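Long-range contact in double-stranded RNA-binding protein 1 (Arabidopsis thaliana, PDB 3ADG), which binds double-stranded RNA, here through its first dsRNA-binding domain, and helps DICER-LIKE 1 process primary and precursor microRNAs accurately in the nucleus: residues H32-V40 / S49-E60. Residues are numbered along the deposited sequence; the frame is centred on the assembly and turned at random.
Sequences HKSLFQSTV and SLPGFFNRKAAE
F36 and F53 pair their backbones in both directions, F36 N giving to F53 O at 2.8 Å and F53 N returning to F36 O at 3.0 Å. G52, at positive phi, faces F36 together with F53, which makes this a G1 beta bulge. Further along, S38 is gripped twice by S49: S49 N meets S38 O at 2.8 Å, and S38 N runs almost straight (175°) into S49 OG. That hydroxyl, set between S49's own N and carbonyl carbon (chi1 77°), donates a hydrogen bond to L50 O. Q37 bends at chi2 (-94°) to bring NE2 within 3.1 Å of S49 O, which lies in its amide plane.

The F36 ring lies against the start of the helix. N55 CA sits over one face, 3.9 Å from the centroid, in a CH-pi contact, with R56 N over the same face, while F53 O lies at the edge. With an alanine in place of F36, N55 CA and R56 N would probably lose the ring face beneath them, opening a gap at the start of the helix. Separately, L35 CD2 meets the edge of the F54 ring at CD2, 3.9 Å away, and A59 CB packs against S38 CB at 3.7 Å.

N55 caps the helix, its OD1 accepting from A58 N, and R56 NH1 forms a salt bridge with E60 OE1, one turn further along the helix, which K6 of helix 5-15 also engages. The connection 49-55 thus lies against the central strand 35-42 and leads into helix 56-71, which packs on the three-stranded sheet as in the alpha-beta-beta-beta-alpha dsRBD fold; strand 22-28 flanks the other edge, its E24 O bonded to S38 OG.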
# COMPACT_ATOMS: atom_id res chain seq x y z
N HIS A 32 -19.19 -8.94 7.57
CA HIS A 32 -19.72 -8.34 6.32
C HIS A 32 -19.70 -6.80 6.28
O HIS A 32 -20.25 -6.18 5.36
CB HIS A 32 -21.12 -8.93 6.00
CG HIS A 32 -21.08 -10.39 5.65
ND1 HIS A 32 -21.21 -10.85 4.36
CD2 HIS A 32 -20.86 -11.48 6.42
CE1 HIS A 32 -21.09 -12.16 4.35
NE2 HIS A 32 -20.88 -12.57 5.59
N LYS A 33 -19.09 -6.17 7.28
CA LYS A 33 -18.77 -4.74 7.23
C LYS A 33 -17.35 -4.56 7.62
O LYS A 33 -17.04 -3.80 8.55
CB LYS A 33 -19.65 -3.92 8.18
CG LYS A 33 -21.12 -4.13 8.02
CD LYS A 33 -21.62 -3.46 6.77
CE LYS A 33 -22.97 -4.04 6.35
NZ LYS A 33 -23.41 -3.28 5.14
N SER A 34 -16.47 -5.30 6.95
CA SER A 34 -15.07 -5.30 7.34
C SER A 34 -14.41 -4.01 6.91
O SER A 34 -14.86 -3.35 5.98
CB SER A 34 -14.33 -6.52 6.79
OG SER A 34 -14.81 -7.71 7.41
N LEU A 35 -13.33 -3.67 7.62
CA LEU A 35 -12.52 -2.48 7.32
C LEU A 35 -11.09 -2.97 7.09
O LEU A 35 -10.66 -3.93 7.73
CB LEU A 35 -12.59 -1.48 8.47
CG LEU A 35 -13.96 -0.80 8.62
CD1 LEU A 35 -13.92 0.14 9.85
CD2 LEU A 35 -14.42 -0.05 7.34
N PHE A 36 -10.40 -2.32 6.15
CA PHE A 36 -9.12 -2.76 5.65
C PHE A 36 -8.11 -1.64 5.79
O PHE A 36 -8.42 -0.47 5.56
CB PHE A 36 -9.24 -3.15 4.16
CG PHE A 36 -10.10 -4.38 3.92
CD1 PHE A 36 -11.49 -4.29 3.86
CD2 PHE A 36 -9.51 -5.63 3.73
CE1 PHE A 36 -12.29 -5.42 3.61
CE2 PHE A 36 -10.30 -6.77 3.50
CZ PHE A 36 -11.67 -6.67 3.45
N GLN A 37 -6.88 -2.04 6.09
CA GLN A 37 -5.73 -1.17 6.22
C GLN A 37 -4.61 -1.99 5.61
O GLN A 37 -4.62 -3.23 5.70
CB GLN A 37 -5.44 -0.90 7.70
CG GLN A 37 -4.49 0.28 7.94
CD GLN A 37 -3.00 -0.11 8.09
OE1 GLN A 37 -2.66 -1.25 8.45
NE2 GLN A 37 -2.12 0.86 7.84
N SER A 38 -3.65 -1.31 5.00
CA SER A 38 -2.54 -2.05 4.40
C SER A 38 -1.20 -1.39 4.74
O SER A 38 -1.12 -0.17 4.92
CB SER A 38 -2.71 -2.16 2.88
OG SER A 38 -1.59 -2.78 2.29
N THR A 39 -0.17 -2.20 4.82
CA THR A 39 1.19 -1.73 4.94
C THR A 39 1.88 -2.26 3.71
O THR A 39 1.73 -3.45 3.40
CB THR A 39 1.90 -2.28 6.20
OG1 THR A 39 1.18 -1.88 7.37
CG2 THR A 39 3.37 -1.75 6.29
N VAL A 40 2.56 -1.36 3.00
CA VAL A 40 3.44 -1.73 1.90
C VAL A 40 4.87 -1.71 2.42
O VAL A 40 5.28 -0.78 3.15
CB VAL A 40 3.26 -0.88 0.58
CG1 VAL A 40 3.67 0.58 0.78
CG2 VAL A 40 4.05 -1.50 -0.61
N SER A 49 -1.07 2.60 4.95
CA SER A 49 -2.28 3.25 4.44
C SER A 49 -3.10 3.93 5.54
O SER A 49 -2.94 3.69 6.77
CB SER A 49 -3.18 2.20 3.77
OG SER A 49 -3.86 1.45 4.78
N LEU A 50 -4.03 4.77 5.08
CA LEU A 50 -5.15 5.21 5.90
C LEU A 50 -6.00 4.00 6.37
O LEU A 50 -5.99 2.95 5.73
CB LEU A 50 -6.01 6.18 5.11
CG LEU A 50 -5.41 7.59 4.95
CD1 LEU A 50 -6.43 8.48 4.25
CD2 LEU A 50 -4.97 8.17 6.30
N PRO A 51 -6.73 4.15 7.50
CA PRO A 51 -7.58 3.03 7.92
C PRO A 51 -8.93 3.09 7.22
O PRO A 51 -9.27 4.09 6.52
CB PRO A 51 -7.80 3.32 9.42
CG PRO A 51 -7.89 4.82 9.47
CD PRO A 51 -6.84 5.30 8.43
N GLY A 52 -9.73 2.04 7.41
CA GLY A 52 -11.16 2.15 7.13
C GLY A 52 -11.60 1.96 5.69
O GLY A 52 -12.68 2.38 5.31
N PHE A 53 -10.74 1.35 4.88
CA PHE A 53 -11.16 1.03 3.51
C PHE A 53 -12.12 -0.18 3.47
O PHE A 53 -12.16 -0.99 4.41
CB PHE A 53 -9.93 0.83 2.61
CG PHE A 53 -9.18 2.10 2.36
CD1 PHE A 53 -8.02 2.35 3.07
CD2 PHE A 53 -9.72 3.10 1.52
CE1 PHE A 53 -7.32 3.55 2.91
CE2 PHE A 53 -9.02 4.29 1.34
CZ PHE A 53 -7.80 4.50 2.04
N PHE A 54 -12.89 -0.27 2.39
CA PHE A 54 -13.91 -1.33 2.27
C PHE A 54 -13.42 -2.58 1.54
O PHE A 54 -14.13 -3.60 1.47
CB PHE A 54 -15.19 -0.80 1.61
CG PHE A 54 -15.82 0.40 2.31
CD1 PHE A 54 -16.50 1.38 1.57
CD2 PHE A 54 -15.73 0.55 3.70
CE1 PHE A 54 -17.11 2.49 2.21
CE2 PHE A 54 -16.32 1.64 4.34
CZ PHE A 54 -17.01 2.64 3.59
N ASN A 55 -12.21 -2.50 0.99
CA ASN A 55 -11.60 -3.64 0.33
C ASN A 55 -10.06 -3.55 0.32
O ASN A 55 -9.48 -2.47 0.54
CB ASN A 55 -12.19 -3.80 -1.07
CG ASN A 55 -11.97 -2.57 -1.93
OD1 ASN A 55 -10.85 -2.34 -2.43
ND2 ASN A 55 -13.00 -1.74 -2.06
N ARG A 56 -9.42 -4.69 0.07
CA ARG A 56 -7.96 -4.75 0.17
C ARG A 56 -7.31 -3.84 -0.88
O ARG A 56 -6.36 -3.13 -0.58
CB ARG A 56 -7.48 -6.20 0.06
CG ARG A 56 -7.80 -6.88 -1.24
CD ARG A 56 -6.61 -6.83 -2.17
NE ARG A 56 -6.68 -7.85 -3.21
CZ ARG A 56 -5.81 -7.99 -4.20
NH1 ARG A 56 -4.76 -7.16 -4.31
NH2 ARG A 56 -6.01 -8.95 -5.09
N LYS A 57 -7.84 -3.82 -2.10
CA LYS A 57 -7.24 -3.03 -3.17
C LYS A 57 -7.20 -1.53 -2.83
O LYS A 57 -6.19 -0.87 -3.05
CB LYS A 57 -7.96 -3.27 -4.49
CG LYS A 57 -7.56 -4.62 -5.11
CD LYS A 57 -8.06 -4.74 -6.49
CE LYS A 57 -7.78 -6.15 -7.02
NZ LYS A 57 -8.19 -6.23 -8.43
N ALA A 58 -8.29 -1.01 -2.29
CA ALA A 58 -8.30 0.41 -1.90
C ALA A 58 -7.23 0.74 -0.81
O ALA A 58 -6.56 1.78 -0.88
CB ALA A 58 -9.71 0.82 -1.43
N ALA A 59 -7.10 -0.17 0.16
CA ALA A 59 -6.08 -0.04 1.22
C ALA A 59 -4.68 -0.08 0.62
O ALA A 59 -3.84 0.76 0.98
CB ALA A 59 -6.26 -1.15 2.28
N GLU A 60 -4.42 -1.05 -0.26
CA GLU A 60 -3.11 -1.21 -0.87
C GLU A 60 -2.76 0.04 -1.68
O GLU A 60 -1.64 0.56 -1.57
CB GLU A 60 -3.09 -2.46 -1.75
CG GLU A 60 -3.21 -3.73 -0.91
CD GLU A 60 -3.26 -5.00 -1.78
OE1 GLU A 60 -3.58 -4.88 -2.97
OE2 GLU A 60 -2.97 -6.10 -1.26